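Local coordinates for putative PAS/PAC sensor protein (Nakamurella multipartita DSM 44233, PDB 6HMJ) that senses blue light through a flavin mononucleotide chromophore and probably couples illumination to RNA binding and translational regulation, at residues 35-38 / 39-42. Residues are numbered along the deposited sequence; the frame is centred on the assembly and turned at random.
Sequences GFAP and GDVV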
ATOM      1  N   GLY A  35      46.754   8.021 -28.160  1.00 73.85           N
ATOM      2  CA  GLY A  35      47.274   8.466 -26.880  1.00 75.34           C
ATOM      3  C   GLY A  35      48.356   9.520 -26.991  1.00 77.91           C
ATOM      4  O   GLY A  35      49.203   9.643 -26.101  1.00 80.54           O
ATOM      5  N   PHE A  36      48.338  10.292 -28.076  1.00 77.07           N
ATOM      6  CA  PHE A  36      49.370  11.277 -28.348  1.00 76.33           C
ATOM      7  C   PHE A  36      48.742  12.543 -28.907  1.00 74.90           C
ATOM      8  O   PHE A  36      47.745  12.488 -29.631  1.00 71.64           O
ATOM      9  CB  PHE A  36      50.395  10.770 -29.372  1.00 76.11           C
ATOM     10  CG  PHE A  36      51.317   9.715 -28.848  1.00 76.71           C
ATOM     11  CD1 PHE A  36      51.064   8.378 -29.099  1.00 75.41           C
ATOM     12  CD2 PHE A  36      52.447  10.054 -28.123  1.00 79.84           C
ATOM     13  CE1 PHE A  36      51.913   7.397 -28.629  1.00 77.10           C
ATOM     14  CE2 PHE A  36      53.303   9.078 -27.651  1.00 81.04           C
ATOM     15  CZ  PHE A  36      53.036   7.746 -27.904  1.00 79.58           C
ATOM     16  N   ALA A  37      49.325  13.687 -28.563  1.00 78.26           N
ATOM     17  CA  ALA A  37      48.929  14.908 -29.237  1.00 80.31           C
ATOM     18  C   ALA A  37      49.394  14.813 -30.691  1.00 82.67           C
ATOM     19  O   ALA A  37      50.360  14.107 -30.995  1.00 82.93           O
ATOM     20  CB  ALA A  37      49.541  16.130 -28.565  1.00 82.98           C
ATOM     21  N   PRO A  38      48.729  15.513 -31.611  1.00 85.14           N
ATOM     22  CA  PRO A  38      49.107  15.363 -33.027  1.00 87.82           C
ATOM     23  C   PRO A  38      50.568  15.672 -33.310  1.00 91.53           C
ATOM     24  O   PRO A  38      51.192  14.995 -34.137  1.00 91.85           O
ATOM     25  CB  PRO A  38      48.165  16.345 -33.741  1.00 89.30           C
ATOM     26  CG  PRO A  38      47.004  16.496 -32.813  1.00 88.51           C
ATOM     27  CD  PRO A  38      47.565  16.398 -31.433  1.00 87.90           C
ATOM     28  N   GLY A  39      51.135  16.679 -32.645  1.00 95.14           N
ATOM     29  CA  GLY A  39      52.528  17.037 -32.854  1.00 98.87           C
ATOM     30  C   GLY A  39      53.531  16.082 -32.237  1.00 98.28           C
ATOM     31  O   GLY A  39      54.692  16.065 -32.663  1.00102.01           O
ATOM     32  N   ASP A  40      53.116  15.291 -31.246  1.00 92.29           N
ATOM     33  CA  ASP A  40      54.045  14.404 -30.555  1.00 91.11           C
ATOM     34  C   ASP A  40      54.493  13.210 -31.390  1.00 88.05           C
ATOM     35  O   ASP A  40      55.544  12.633 -31.093  1.00 89.97           O
ATOM     36  CB  ASP A  40      53.412  13.892 -29.258  1.00 89.81           C
ATOM     37  CG  ASP A  40      53.055  15.011 -28.301  1.00 92.60           C
ATOM     38  OD1 ASP A  40      53.638  16.111 -28.420  1.00 95.58           O
ATOM     39  OD2 ASP A  40      52.196  14.786 -27.423  1.00 91.12           O
ATOM     40  N   VAL A  41      53.737  12.818 -32.412  1.00 85.34           N
ATOM     41  CA  VAL A  41      54.001  11.569 -33.114  1.00 82.66           C
ATOM     42  C   VAL A  41      53.784  11.743 -34.609  1.00 82.61           C
ATOM     43  O   VAL A  41      52.925  12.509 -35.052  1.00 83.23           O
ATOM     44  CB  VAL A  41      53.113  10.422 -32.570  1.00 79.46           C
ATOM     45  CG1 VAL A  41      53.089   9.242 -33.535  1.00 78.53           C
ATOM     46  CG2 VAL A  41      53.612   9.976 -31.206  1.00 79.39           C
ATOM     47  N   VAL A  42      54.591  11.025 -35.383  1.00 82.37           N
ATOM     48  CA  VAL A  42      54.363  10.842 -36.809  1.00 84.18           C
ATOM     49  C   VAL A  42      53.518   9.587 -36.984  1.00 81.34           C
ATOM     50  O   VAL A  42      53.869   8.520 -36.470  1.00 80.80           O
ATOM     51  CB  VAL A  42      55.691  10.720 -37.571  1.00 89.40           C
ATOM     52  CG1 VAL A  42      55.436  10.328 -39.023  1.00 91.69           C
ATOM     53  CG2 VAL A  42      56.480  12.016 -37.487  1.00 93.91           C
TER
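Ala37 and Asp40 close a type I beta-turn: their CA atoms lie 5.3 Å apart, the phi/psi of Pro38 and Gly39 lie near the type I values, and Asp40 N donates to Ala37 O at 3.0 Å (N-H...O angle 142°). A second bond links them in the reverse sense, with Ala37 N reaching Asp40 OD2 over 3.3 Å and meeting the carboxylate from above its plane. The Asp40 side chain therefore folds back across the mouth of the turn, its OD2 also lying beside Ala37 CB. Next to this pair, Val41 CG2 stands over one face of the Phe36 ring, 3.4 Å from the centroid and 19° off the normal, a CH-pi contact. The ring is brought there by its first torsion, which sets CG opposite the carbonyl carbon (chi1 -72°); at its CD2 corner it approaches Asp40 CB, 4.1 Å away. A serine in place of Phe36 would probably leave Val41 CG2 without its aromatic partner and that side of the turn less covered. Gly35, with positive phi, is the C-prime residue of the Schellman motif ending helix 28-34; after Phe36 the turn leads toward helix 45-50 in the N-terminal PAS domain, away from the flavin site.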